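Long-range contacts in putative hydroxymethylglutaryl-CoA synthase (Streptococcus mutans, PDB 3SQZ), which probably catalyses the condensation of acetyl-CoA with acetoacetyl-CoA to give 3-hydroxy-3-methylglutaryl-CoA, on a thiolase-type fold that binds coenzyme A: residues A397-Y402 / K410-H415; G43-Q48 / A93-T98; Q212-M217 / L240-T245; I105-L110 / R137-K142; A171-K176 / I311-L316. All blocks are in the same frame, centred on the assembly; numbering follows the deposited sequence.

Contact 1: residues A397-Y402 / K410-H415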
# COMPACT_ATOMS: atom_id res chain seq x y z
N ALA A 397 -4.58 11.82 -26.74
CA ALA A 397 -5.17 10.49 -26.62
C ALA A 397 -6.53 10.60 -25.95
O ALA A 397 -6.71 11.40 -25.02
CB ALA A 397 -4.27 9.57 -25.81
N SER A 398 -7.46 9.79 -26.43
CA SER A 398 -8.79 9.70 -25.82
C SER A 398 -8.99 8.31 -25.24
O SER A 398 -8.33 7.35 -25.65
CB SER A 398 -9.87 9.99 -26.86
OG SER A 398 -9.80 9.06 -27.92
N PHE A 399 -9.92 8.21 -24.28
CA PHE A 399 -10.19 6.95 -23.61
C PHE A 399 -11.68 6.69 -23.53
O PHE A 399 -12.48 7.62 -23.42
CB PHE A 399 -9.63 6.97 -22.18
CG PHE A 399 -8.19 7.37 -22.11
CD1 PHE A 399 -7.22 6.56 -22.66
CD2 PHE A 399 -7.81 8.56 -21.51
CE1 PHE A 399 -5.89 6.92 -22.62
CE2 PHE A 399 -6.47 8.93 -21.47
CZ PHE A 399 -5.51 8.11 -22.02
N LYS A 400 -12.05 5.41 -23.57
CA LYS A 400 -13.40 5.01 -23.25
C LYS A 400 -13.68 5.37 -21.79
O LYS A 400 -12.75 5.51 -20.99
CB LYS A 400 -13.57 3.51 -23.45
N GLU A 401 -14.95 5.54 -21.45
CA GLU A 401 -15.31 5.75 -20.06
C GLU A 401 -15.39 4.41 -19.34
O GLU A 401 -16.12 3.51 -19.75
CB GLU A 401 -16.64 6.50 -19.92
CG GLU A 401 -16.95 6.88 -18.48
CD GLU A 401 -18.34 7.46 -18.29
OE1 GLU A 401 -19.00 7.80 -19.30
OE2 GLU A 401 -18.78 7.58 -17.13
N TYR A 402 -14.62 4.30 -18.27
CA TYR A 402 -14.61 3.11 -17.44
C TYR A 402 -15.14 3.48 -16.07
O TYR A 402 -15.28 4.67 -15.74
CB TYR A 402 -13.18 2.57 -17.31
CG TYR A 402 -12.61 2.03 -18.60
CD1 TYR A 402 -12.97 0.76 -19.06
CD2 TYR A 402 -11.71 2.77 -19.36
CE1 TYR A 402 -12.46 0.26 -20.24
CE2 TYR A 402 -11.19 2.27 -20.53
CZ TYR A 402 -11.56 1.02 -20.97
OH TYR A 402 -11.05 0.52 -22.14
N LYS A 410 -9.07 11.84 -17.80
CA LYS A 410 -10.09 12.15 -18.80
C LYS A 410 -9.59 11.99 -20.23
O LYS A 410 -10.32 11.55 -21.11
CB LYS A 410 -10.60 13.58 -18.61
CG LYS A 410 -11.19 13.85 -17.24
CD LYS A 410 -12.37 12.95 -16.95
CE LYS A 410 -13.04 13.32 -15.63
NZ LYS A 410 -13.65 14.67 -15.67
N GLU A 411 -8.34 12.39 -20.45
CA GLU A 411 -7.74 12.40 -21.78
C GLU A 411 -6.27 12.77 -21.59
O GLU A 411 -5.86 13.16 -20.50
CB GLU A 411 -8.42 13.45 -22.67
CG GLU A 411 -8.23 14.89 -22.18
CD GLU A 411 -8.92 15.93 -23.05
OE1 GLU A 411 -9.65 16.77 -22.50
OE2 GLU A 411 -8.71 15.91 -24.28
N ILE A 412 -5.50 12.67 -22.67
CA ILE A 412 -4.19 13.29 -22.72
C ILE A 412 -4.26 14.35 -23.81
O ILE A 412 -4.70 14.08 -24.93
CB ILE A 412 -3.08 12.26 -23.00
CG1 ILE A 412 -3.02 11.22 -21.88
CG2 ILE A 412 -1.73 12.97 -23.15
CD1 ILE A 412 -2.00 10.12 -22.11
N LEU A 413 -3.88 15.57 -23.46
CA LEU A 413 -3.99 16.72 -24.34
C LEU A 413 -2.59 17.28 -24.57
O LEU A 413 -1.97 17.81 -23.66
CB LEU A 413 -4.89 17.78 -23.69
CG LEU A 413 -5.21 19.02 -24.52
CD1 LEU A 413 -5.93 18.64 -25.82
CD2 LEU A 413 -6.03 20.01 -23.71
N GLU A 414 -2.10 17.11 -25.80
CA GLU A 414 -0.73 17.52 -26.15
C GLU A 414 0.26 17.13 -25.07
O GLU A 414 1.03 17.96 -24.55
CB GLU A 414 -0.67 19.00 -26.53
CG GLU A 414 -1.53 19.28 -27.76
CD GLU A 414 -1.30 20.64 -28.40
OE1 GLU A 414 -0.24 21.27 -28.19
OE2 GLU A 414 -2.20 21.09 -29.14
N HIS A 415 0.20 15.85 -24.72
CA HIS A 415 1.12 15.20 -23.78
C HIS A 415 0.84 15.47 -22.31
O HIS A 415 1.54 14.94 -21.45
CB HIS A 415 2.59 15.48 -24.12
CG HIS A 415 3.00 14.92 -25.44
ND1 HIS A 415 3.28 15.70 -26.55
CD2 HIS A 415 3.17 13.63 -25.83
CE1 HIS A 415 3.61 14.91 -27.56
NE2 HIS A 415 3.55 13.65 -27.15
O HOH W 1 -11.01 10.85 -23.66
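Ala-397 and Ile-412 face each other as an antiparallel hydrogen-bonded pair, and here two backbone bonds join the segments. Ala-397 N gives its hydrogen to Ile-412 O at 2.9 Å, and Ile-412 N returns one to Ala-397 O over the same distance with an N-H...O angle of 170°. The small methyl of Ala-397 suits this close pairing: its CB lies 4.1 Å from Ile-412 CB on the same side of the sheet. There the packing is completed by Phe-399, whose CG stands anti to its own carbonyl carbon (chi1 -52°), which turns the ring toward Ile-412 and the backbone of Glu-411. Its CZ meets Ile-412 CG1 at 4.0 Å, near the ring plane, and CE2 comes within 3.7 Å of Glu-411 CA.

The other side is looser. Ser-398 and Glu-411 point to the side of the sheet away from Ala-397 and Ile-412; the serine is exposed, and the partly exposed glutamate touches Ile-418 of strand 416-421. Farther along, a water bridges the backbones, accepting from Phe-399 N and donating to Lys-410 O at 2.7 Å.

The pairing belongs to the beta hairpin of strands 397-398 and 407-413. Strand 407-413 is the middle member of a small antiparallel sheet, with strand 416-421 on its other flank, while the ring of Phe-399 also rests on Ile-81 and Thr-82 of a loop.

Contact 2: residues G43-Q48 / A93-T98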
# COMPACT_ATOMS: atom_id res chain seq x y z
N GLY A 43 -7.06 6.40 4.90
CA GLY A 43 -8.02 6.22 3.84
C GLY A 43 -7.53 5.15 2.88
O GLY A 43 -6.32 4.93 2.76
N PHE A 44 -8.46 4.48 2.21
CA PHE A 44 -8.10 3.50 1.21
C PHE A 44 -9.05 3.55 0.04
O PHE A 44 -10.26 3.61 0.23
CB PHE A 44 -8.11 2.07 1.79
CG PHE A 44 -7.77 1.03 0.76
CD1 PHE A 44 -6.49 0.96 0.23
CD2 PHE A 44 -8.73 0.13 0.30
CE1 PHE A 44 -6.17 0.02 -0.74
CE2 PHE A 44 -8.41 -0.81 -0.66
CZ PHE A 44 -7.13 -0.86 -1.18
N THR A 45 -8.50 3.51 -1.16
CA THR A 45 -9.28 3.41 -2.40
C THR A 45 -8.67 2.30 -3.26
O THR A 45 -7.45 2.24 -3.39
CB THR A 45 -9.27 4.76 -3.20
OG1 THR A 45 -9.94 5.78 -2.44
CG2 THR A 45 -9.95 4.63 -4.57
N SER A 46 -9.50 1.48 -3.88
CA SER A 46 -9.03 0.58 -4.91
C SER A 46 -9.78 0.87 -6.20
O SER A 46 -10.57 1.81 -6.26
CB SER A 46 -9.15 -0.88 -4.47
OG SER A 46 -8.46 -1.74 -5.36
N SER A 47 -9.50 0.09 -7.24
CA SER A 47 -10.20 0.24 -8.50
C SER A 47 -11.59 -0.40 -8.43
O SER A 47 -11.96 -1.01 -7.41
CB SER A 47 -9.37 -0.37 -9.63
OG SER A 47 -9.03 -1.69 -9.29
N GLN A 48 -12.35 -0.26 -9.50
CA GLN A 48 -13.76 -0.65 -9.50
C GLN A 48 -14.02 -2.03 -10.11
O GLN A 48 -15.17 -2.43 -10.25
CB GLN A 48 -14.59 0.40 -10.23
CG GLN A 48 -14.41 1.82 -9.71
CD GLN A 48 -14.75 1.98 -8.25
OE1 GLN A 48 -14.00 2.59 -7.48
NE2 GLN A 48 -15.89 1.46 -7.85
N ALA A 93 -7.24 9.93 -0.39
CA ALA A 93 -7.22 11.12 0.45
C ALA A 93 -8.63 11.71 0.61
O ALA A 93 -8.99 12.21 1.68
CB ALA A 93 -6.28 12.15 -0.13
N ASN A 94 -9.41 11.66 -0.45
CA ASN A 94 -10.77 12.19 -0.42
C ASN A 94 -11.62 11.47 0.63
O ASN A 94 -12.56 12.04 1.16
CB ASN A 94 -11.38 12.07 -1.81
CG ASN A 94 -12.72 12.74 -1.92
OD1 ASN A 94 -12.85 13.95 -1.74
ND2 ASN A 94 -13.73 11.96 -2.23
N GLU A 95 -11.26 10.22 0.92
CA GLU A 95 -11.94 9.42 1.94
C GLU A 95 -11.84 10.04 3.33
O GLU A 95 -12.72 9.82 4.17
CB GLU A 95 -11.36 8.00 1.99
CG GLU A 95 -11.66 7.12 0.79
CD GLU A 95 -13.03 6.45 0.87
OE1 GLU A 95 -13.32 5.78 1.89
OE2 GLU A 95 -13.81 6.57 -0.09
N ILE A 96 -10.76 10.78 3.60
CA ILE A 96 -10.45 11.18 4.98
C ILE A 96 -10.28 12.68 5.24
O ILE A 96 -10.38 13.10 6.38
CB ILE A 96 -9.20 10.44 5.52
CG1 ILE A 96 -7.99 10.64 4.60
CG2 ILE A 96 -9.51 8.96 5.72
CD1 ILE A 96 -6.65 10.29 5.24
N LEU A 97 -10.01 13.48 4.22
CA LEU A 97 -9.65 14.88 4.49
C LEU A 97 -10.84 15.79 4.73
O LEU A 97 -11.83 15.74 4.01
CB LEU A 97 -8.82 15.48 3.36
CG LEU A 97 -7.45 14.84 3.12
CD1 LEU A 97 -6.68 15.64 2.09
CD2 LEU A 97 -6.65 14.66 4.41
N THR A 98 -10.71 16.64 5.74
CA THR A 98 -11.68 17.70 5.99
C THR A 98 -11.16 19.03 5.47
O THR A 98 -10.00 19.15 5.08
CB THR A 98 -11.89 17.87 7.49
OG1 THR A 98 -10.65 18.25 8.09
CG2 THR A 98 -12.43 16.58 8.12
O HOH W 2 -11.16 4.78 3.27
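Gly-43 and Ile-96 meet in van der Waals contact, the methyl CG2 of the isoleucine lying 3.6 Å from Gly-43 N and equally near its CA. With chi1 at 55°, Ile-96 sends CG1 between its backbone N and carbonyl carbon, and CG2, anti to the carbonyl carbon, is the branch that touches the strand. Glycine suits the place: without a side chain, its CA lets Ile-96 CG2 come close and also receives Glu-95 CB at 4.2 Å.

Van der Waals contact continues along the glutamate, whose chain bends at chi2 (-83°) and brings CG to 3.8 Å from Phe-44 O. These contacts set the end of helix 85-94 and the turn after it against strand 37-45, a central strand of the large mixed sheet in this thiolase fold.

Polar contact between the segments runs through water: one molecule accepts from Phe-44 N at 2.9 Å and donates to Glu-95 OE1 at 2.8 Å. A carboxylate is well suited to taking that hydrogen, and OE1 is gripped a second time by Gln-363 NE2. Within the turn, Ala-93 O receives both Ile-96 N and Leu-97 N.

Contact 3: residues Q212-M217 / L240-T245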
# COMPACT_ATOMS: atom_id res chain seq x y z
N GLN A 212 17.78 -1.17 6.58
CA GLN A 212 18.92 -1.87 5.99
C GLN A 212 18.82 -1.75 4.47
O GLN A 212 17.73 -1.89 3.91
CB GLN A 212 18.91 -3.35 6.40
CG GLN A 212 20.17 -4.08 5.97
CD GLN A 212 20.18 -5.55 6.37
OE1 GLN A 212 19.32 -6.04 7.13
NE2 GLN A 212 21.16 -6.27 5.86
N THR A 213 19.95 -1.49 3.82
CA THR A 213 20.03 -1.46 2.36
C THR A 213 20.97 -2.55 1.89
O THR A 213 22.04 -2.74 2.47
CB THR A 213 20.58 -0.11 1.87
OG1 THR A 213 19.69 0.95 2.24
CG2 THR A 213 20.77 -0.09 0.36
N ARG A 214 20.59 -3.24 0.82
CA ARG A 214 21.41 -4.29 0.21
C ARG A 214 21.17 -4.27 -1.30
O ARG A 214 20.04 -4.42 -1.75
CB ARG A 214 21.01 -5.66 0.77
CG ARG A 214 21.86 -6.83 0.35
CD ARG A 214 21.27 -8.12 0.91
NE ARG A 214 21.23 -8.12 2.37
CZ ARG A 214 20.69 -9.09 3.11
NH1 ARG A 214 20.14 -10.14 2.52
NH2 ARG A 214 20.71 -9.00 4.43
N ASP A 215 22.24 -4.13 -2.08
CA ASP A 215 22.15 -3.97 -3.53
C ASP A 215 21.97 -5.32 -4.21
O ASP A 215 22.92 -6.09 -4.35
CB ASP A 215 23.42 -3.25 -4.00
CG ASP A 215 23.51 -3.07 -5.50
OD1 ASP A 215 22.53 -3.30 -6.23
OD2 ASP A 215 24.60 -2.68 -5.95
N ILE A 216 20.73 -5.61 -4.61
CA ILE A 216 20.36 -6.87 -5.23
C ILE A 216 19.39 -6.62 -6.38
O ILE A 216 18.85 -5.52 -6.53
CB ILE A 216 19.74 -7.87 -4.21
CG1 ILE A 216 18.43 -7.32 -3.61
CG2 ILE A 216 20.75 -8.22 -3.13
CD1 ILE A 216 17.65 -8.35 -2.82
N MET A 217 19.16 -7.65 -7.20
CA MET A 217 18.21 -7.53 -8.30
C MET A 217 17.15 -8.63 -8.22
O MET A 217 17.05 -9.49 -9.10
CB MET A 217 18.93 -7.48 -9.65
CG MET A 217 19.78 -6.22 -9.81
SD MET A 217 18.77 -4.71 -9.76
CE MET A 217 18.56 -4.40 -11.51
N LEU A 240 12.98 -12.57 3.33
CA LEU A 240 13.11 -13.26 4.61
C LEU A 240 14.44 -13.01 5.31
O LEU A 240 14.48 -12.89 6.53
CB LEU A 240 12.84 -14.76 4.45
CG LEU A 240 11.41 -15.10 4.02
CD1 LEU A 240 11.30 -16.57 3.67
CD2 LEU A 240 10.42 -14.73 5.12
N ASP A 241 15.53 -12.90 4.55
CA ASP A 241 16.82 -12.63 5.17
C ASP A 241 16.94 -11.20 5.68
O ASP A 241 17.52 -10.96 6.75
CB ASP A 241 17.98 -12.95 4.23
CG ASP A 241 19.32 -12.88 4.93
OD1 ASP A 241 19.56 -13.73 5.81
OD2 ASP A 241 20.11 -11.96 4.63
N MET A 242 16.41 -10.24 4.93
CA MET A 242 16.42 -8.87 5.41
C MET A 242 15.49 -8.71 6.61
O MET A 242 15.79 -7.96 7.53
CB MET A 242 16.08 -7.90 4.28
CG MET A 242 17.16 -7.90 3.22
SD MET A 242 17.04 -6.54 2.07
CE MET A 242 17.53 -5.14 3.08
N LEU A 243 14.39 -9.45 6.62
CA LEU A 243 13.53 -9.46 7.80
C LEU A 243 14.28 -10.00 9.01
O LEU A 243 14.34 -9.36 10.07
CB LEU A 243 12.28 -10.30 7.53
CG LEU A 243 11.37 -10.57 8.73
CD1 LEU A 243 10.78 -9.30 9.32
CD2 LEU A 243 10.27 -11.53 8.32
N LYS A 244 14.88 -11.18 8.86
CA LYS A 244 15.59 -11.81 9.96
C LYS A 244 16.70 -10.93 10.52
O LYS A 244 16.80 -10.73 11.73
CB LYS A 244 16.19 -13.15 9.51
CG LYS A 244 17.07 -13.83 10.55
CD LYS A 244 17.69 -15.11 10.01
CE LYS A 244 18.58 -15.78 11.06
NZ LYS A 244 19.04 -17.12 10.62
N THR A 245 17.54 -10.40 9.63
CA THR A 245 18.71 -9.64 10.06
C THR A 245 18.34 -8.27 10.61
O THR A 245 18.95 -7.79 11.57
CB THR A 245 19.77 -9.51 8.94
OG1 THR A 245 19.19 -8.91 7.77
CG2 THR A 245 20.34 -10.88 8.57
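Arg-214 reaches from the end of strand 203-213, in the large mixed sheet, to Asp-241 and Met-242 on helix 232-254. Its CB points toward the helix, and CG, trans to the backbone N (chi1 -173°), carries the chain straight outward. At chi3 the chain turns, and from there the tip begins to touch: NE lies 4.2 Å from Met-242 CG, and CZ has the same methylene 3.7 Å over the centre of one guanidinium face. The two side chains slide past each other in opposite directions, so the methionine, in one of its two modelled conformers, covers the flat cation with its aliphatic part.

NH1 makes the main polar contact, a salt bridge to Asp-241 OD2 at 2.8 Å. It uses the anti lone pair of that oxygen, and its N-H...O angle is a bent 141°. NH2 adds a weak bond of 3.0 Å to the same OD2. The guanidinium and carboxylate planes stand 51° apart, so this is one oxygen held by two nitrogens and not a flat two-against-two pairing. NH1 also bonds to Gln-238 OE1, one turn earlier on the helix.

On the strand side, CE of that Met-242 conformer reaches Gln-212 O at 3.4 Å; the residue also packs on Tyr-341 and Ala-347 of neighbouring strands. Thr-245 OG1 donates to Asp-241 O, which also accepts Thr-245 N from the opposite face of its plane.

The charge pair lies at the surface, where solvent would probably weaken its attraction; the bond to Gln-238 helps fix the group's orientation, and the methylene over its face may contribute.

Contact 4: residues I105-L110 / R137-K142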
# COMPACT_ATOMS: atom_id res chain seq x y z
N ILE A 105 -2.44 21.10 6.04
CA ILE A 105 -1.45 20.25 5.40
C ILE A 105 -0.44 21.12 4.66
O ILE A 105 -0.83 21.94 3.82
CB ILE A 105 -2.12 19.26 4.41
CG1 ILE A 105 -2.89 18.17 5.16
CG2 ILE A 105 -1.07 18.64 3.48
CD1 ILE A 105 -3.91 17.45 4.29
N ASP A 106 0.84 20.95 4.95
CA ASP A 106 1.86 21.71 4.23
C ASP A 106 2.93 20.82 3.59
O ASP A 106 3.96 21.32 3.14
CB ASP A 106 2.48 22.84 5.07
CG ASP A 106 3.34 22.33 6.19
OD1 ASP A 106 3.30 21.12 6.48
OD2 ASP A 106 4.06 23.16 6.79
N MET A 107 2.64 19.53 3.51
CA MET A 107 3.51 18.61 2.78
C MET A 107 2.66 17.46 2.28
O MET A 107 1.86 16.88 3.03
CB MET A 107 4.67 18.12 3.65
CG MET A 107 5.57 17.14 2.93
SD MET A 107 7.27 17.00 3.56
CE MET A 107 6.98 16.34 5.19
N VAL A 108 2.81 17.13 0.99
CA VAL A 108 2.11 16.03 0.35
C VAL A 108 3.17 15.15 -0.28
O VAL A 108 3.95 15.62 -1.13
CB VAL A 108 1.15 16.55 -0.74
CG1 VAL A 108 0.44 15.38 -1.42
CG2 VAL A 108 0.13 17.54 -0.16
N ILE A 109 3.25 13.89 0.14
CA ILE A 109 4.26 12.97 -0.36
C ILE A 109 3.56 11.79 -1.02
O ILE A 109 2.73 11.12 -0.39
CB ILE A 109 5.17 12.42 0.75
CG1 ILE A 109 5.74 13.56 1.61
CG2 ILE A 109 6.28 11.58 0.14
CD1 ILE A 109 6.58 13.08 2.79
N LEU A 110 3.90 11.53 -2.28
CA LEU A 110 3.42 10.35 -2.99
C LEU A 110 4.52 9.31 -3.06
O LEU A 110 5.55 9.55 -3.70
CB LEU A 110 2.97 10.72 -4.40
CG LEU A 110 2.61 9.53 -5.30
CD1 LEU A 110 1.45 8.71 -4.76
CD2 LEU A 110 2.33 10.02 -6.72
N ARG A 137 4.88 21.81 0.32
CA ARG A 137 5.78 21.12 -0.59
C ARG A 137 5.16 19.79 -1.01
O ARG A 137 4.52 19.11 -0.20
CB ARG A 137 7.19 20.93 -0.02
CG ARG A 137 7.31 19.94 1.12
CD ARG A 137 8.80 19.66 1.48
NE ARG A 137 9.47 20.78 2.14
CZ ARG A 137 9.44 21.01 3.45
NH1 ARG A 137 8.75 20.22 4.26
NH2 ARG A 137 10.10 22.05 3.95
N SER A 138 5.35 19.43 -2.27
CA SER A 138 4.77 18.22 -2.83
C SER A 138 5.85 17.51 -3.63
O SER A 138 6.55 18.15 -4.42
CB SER A 138 3.62 18.58 -3.76
OG SER A 138 2.60 19.30 -3.09
N PHE A 139 6.01 16.21 -3.41
CA PHE A 139 7.00 15.45 -4.16
C PHE A 139 6.71 13.96 -4.05
O PHE A 139 5.84 13.53 -3.28
CB PHE A 139 8.44 15.79 -3.69
CG PHE A 139 8.69 15.44 -2.26
CD1 PHE A 139 9.23 14.21 -1.93
CD2 PHE A 139 8.36 16.33 -1.24
CE1 PHE A 139 9.42 13.85 -0.62
CE2 PHE A 139 8.55 15.98 0.08
CZ PHE A 139 9.08 14.74 0.39
N GLU A 140 7.47 13.18 -4.81
CA GLU A 140 7.35 11.74 -4.87
C GLU A 140 8.57 11.10 -4.22
O GLU A 140 9.68 11.65 -4.29
CB GLU A 140 7.32 11.37 -6.34
CG GLU A 140 6.51 10.20 -6.77
CD GLU A 140 6.43 10.09 -8.28
OE1 GLU A 140 5.58 10.74 -8.93
OE2 GLU A 140 7.22 9.32 -8.83
N MET A 141 8.36 9.94 -3.59
CA MET A 141 9.46 9.08 -3.17
C MET A 141 9.40 7.76 -3.92
O MET A 141 8.31 7.24 -4.19
CB MET A 141 9.41 8.81 -1.68
CG MET A 141 9.71 10.00 -0.81
SD MET A 141 9.67 9.42 0.90
CE MET A 141 10.22 10.87 1.78
N LYS A 142 10.56 7.21 -4.21
CA LYS A 142 10.67 5.95 -4.94
C LYS A 142 11.72 5.05 -4.31
O LYS A 142 12.88 5.44 -4.15
CB LYS A 142 11.06 6.19 -6.40
CG LYS A 142 11.20 4.91 -7.22
CD LYS A 142 12.12 5.09 -8.43
CE LYS A 142 11.54 6.04 -9.46
NZ LYS A 142 12.54 6.41 -10.50
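Met-107 and Arg-137 meet on one face of a parallel strand pair, where the thioether SD lies 3.6 Å from Arg-137 NH1 in a weak hydrogen bond at the guanidinium edge. The same sulfur approaches the edge of the Phe-139 ring, 3.8 Å from CE2 and 80° off the ring normal, a Met-aromatic contact. Arg-137 and Phe-139 both hold CG between backbone N and carbonyl carbon (chi1 70° and 62°), which inclines both side chains toward the neighbouring strand. Ile-109 lies beside the ring, pointing the same way, with CG1 3.7 Å from Phe-139 CZ, and its CG2 touches Met-141 CG.

Beneath these side chains the backbones pair in parallel register, from Arg-137 N to Asp-106 O through to Met-141 N to Leu-110 O at 2.8 Å. Strands 105-111 and 137-141 with helix 122-129 form a beta-alpha-beta unit, and strand 137-141 is an outermost strand of the large sheet within this chain.

On the other face, Leu-110 CD2 packs alongside Glu-140, whose OE1 accepts from Gly-122 N. Apolar Val-108 and Leu-110 pack against Ala-123 of helix 122-129, which also touches Ser-138; the small alanine and serine suit a close approach. Behind the first face, Tyr-154 of helix 147-161 touches both Met-107 and Arg-137.

Contact 5: residues A171-K176 / I311-L316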
# COMPACT_ATOMS: atom_id res chain seq x y z
N ALA A 171 0.34 6.26 -0.57
CA ALA A 171 1.07 5.08 -1.03
C ALA A 171 0.18 4.43 -2.07
O ALA A 171 -0.79 3.74 -1.72
CB ALA A 171 1.32 4.14 0.12
N SER A 172 0.48 4.67 -3.35
CA SER A 172 -0.44 4.37 -4.44
C SER A 172 0.30 3.63 -5.54
O SER A 172 1.38 4.05 -5.95
CB SER A 172 -1.02 5.66 -4.98
OG SER A 172 -1.95 5.38 -6.01
N ASP A 173 -0.28 2.55 -6.04
CA ASP A 173 0.42 1.71 -7.01
C ASP A 173 -0.55 0.80 -7.75
O ASP A 173 -1.63 0.46 -7.25
CB ASP A 173 1.48 0.84 -6.32
CG ASP A 173 2.84 1.52 -6.23
OD1 ASP A 173 3.37 1.64 -5.11
OD2 ASP A 173 3.40 1.89 -7.29
N ILE A 174 -0.12 0.40 -8.95
CA ILE A 174 -0.80 -0.61 -9.73
C ILE A 174 0.25 -1.67 -10.06
O ILE A 174 1.22 -1.40 -10.78
CB ILE A 174 -1.41 -0.02 -11.00
CG1 ILE A 174 -2.52 0.96 -10.62
CG2 ILE A 174 -1.96 -1.12 -11.90
CD1 ILE A 174 -3.01 1.81 -11.76
N ALA A 175 0.06 -2.86 -9.49
CA ALA A 175 0.99 -3.96 -9.69
C ALA A 175 0.58 -4.72 -10.94
O ALA A 175 -0.46 -5.36 -10.98
CB ALA A 175 1.02 -4.85 -8.47
N LYS A 176 1.43 -4.63 -11.96
CA LYS A 176 1.14 -5.11 -13.30
C LYS A 176 2.36 -5.89 -13.78
O LYS A 176 3.44 -5.30 -13.95
CB LYS A 176 0.84 -3.90 -14.19
CG LYS A 176 0.45 -4.20 -15.61
CD LYS A 176 0.03 -2.95 -16.37
CE LYS A 176 -1.24 -2.34 -15.78
NZ LYS A 176 -1.70 -1.13 -16.52
N ILE A 311 -0.41 -4.20 -3.84
CA ILE A 311 -0.47 -2.77 -4.13
C ILE A 311 0.86 -2.08 -3.85
O ILE A 311 0.92 -0.88 -3.60
CB ILE A 311 -1.68 -2.06 -3.45
CG1 ILE A 311 -1.54 -1.99 -1.93
CG2 ILE A 311 -2.99 -2.75 -3.87
CD1 ILE A 311 -2.55 -1.06 -1.28
N TYR A 312 1.94 -2.86 -3.93
CA TYR A 312 3.29 -2.34 -3.80
C TYR A 312 3.45 -1.45 -2.54
O TYR A 312 3.33 -1.97 -1.42
CB TYR A 312 3.75 -1.63 -5.08
CG TYR A 312 3.95 -2.49 -6.33
CD1 TYR A 312 4.33 -3.83 -6.26
CD2 TYR A 312 3.82 -1.91 -7.59
CE1 TYR A 312 4.56 -4.57 -7.43
CE2 TYR A 312 4.04 -2.63 -8.74
CZ TYR A 312 4.41 -3.95 -8.67
OH TYR A 312 4.64 -4.68 -9.81
N THR A 313 3.72 -0.15 -2.70
CA THR A 313 4.00 0.70 -1.54
C THR A 313 2.92 0.66 -0.47
O THR A 313 3.22 0.80 0.72
CB THR A 313 4.23 2.18 -1.93
OG1 THR A 313 3.06 2.70 -2.59
CG2 THR A 313 5.48 2.35 -2.81
N GLY A 314 1.67 0.51 -0.87
CA GLY A 314 0.60 0.56 0.10
C GLY A 314 0.35 -0.74 0.84
O GLY A 314 -0.44 -0.76 1.79
N SER A 315 1.02 -1.83 0.46
CA SER A 315 0.59 -3.13 0.95
C SER A 315 0.76 -3.32 2.46
O SER A 315 -0.14 -3.85 3.11
CB SER A 315 1.28 -4.25 0.18
OG SER A 315 2.66 -4.27 0.47
N LEU A 316 1.88 -2.87 3.02
CA LEU A 316 2.09 -2.94 4.46
C LEU A 316 0.98 -2.19 5.20
O LEU A 316 0.45 -2.66 6.21
CB LEU A 316 3.44 -2.32 4.81
CG LEU A 316 3.75 -2.12 6.30
CD1 LEU A 316 3.81 -3.44 7.06
CD2 LEU A 316 5.06 -1.35 6.46
O HOH W 3 4.05 -3.24 -12.10
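Tyr-312 lays one face of its ring over Ala-175, whose CB stands 3.7 Å from the ring centroid in a CH-pi contact, while the carboxylate carbon of Asp-173 sits at the ring edge. The carboxylate and ring planes are 80° apart. A water also lies in the ring plane at the phenol end, 2.8 Å from Tyr-312 OH, and accepts from Lys-176 N. Alanine suits the position under the ring because its single methyl lets the aromatic plane settle close to the strand.

This buried contact lies near the centre of the chain, in a thiolase fold: strand 166-175 of the large sheet meets the turn leading into helix 315-326, so that the N-terminal and C-terminal family regions meet. Tyr-312 lies close to the bound coenzyme A, two residues after Asn-310, the predicted substrate binder, to whose OD1 Tyr-312 N is hydrogen-bonded; Asp-173 OD2 accepts from the backbone N of Glu-113, the predicted catalytic acid-base, and also bonds to Ser-114 and Thr-112. The aspartate thus probably helps to position the Glu-113 loop.

Asp-173 OD1 holds the turn. Thr-313 offers it both hydroxyl and backbone N-H, the latter at 3.0 Å with an angle of 157°. With chi1 at 60°, OG1 stands between the threonine's own N and carbonyl carbon, which lets the two groups clasp one acceptor; OG1 also lies in hydrogen-bonding contact with Ala-111 O. Nearby, Ala-171 CB packs 3.7 Å from Gly-314 CA, where glycine permits close approach. Thr-313 OG1 donates to Asp-173 OD1 at 2.8 Å, arriving from the face of the carboxylate opposite to Thr-313 N.

From the N terminus, contact 2 comes first, closing a loop of 44 residues between strand 37-45 and the end of helix 85-94. Contact 4 follows with 26 residues between its strands and touches contact 2 where Leu-97 CD2 packs on Ile-105 CD1. Contact 5 then spans 134 residues, tying the N-terminal region of the enzyme to the C-terminal one; contact 3, with its 22-residue connection, falls wholly within that span. None of the loops cross. Contacts 2 and 4 both touch contact 5, so these three form a continuous patch on the large sheet, which contact 3 also reaches. Contact 1 closes last, over seven residues, as a hairpin in the separate small sheet.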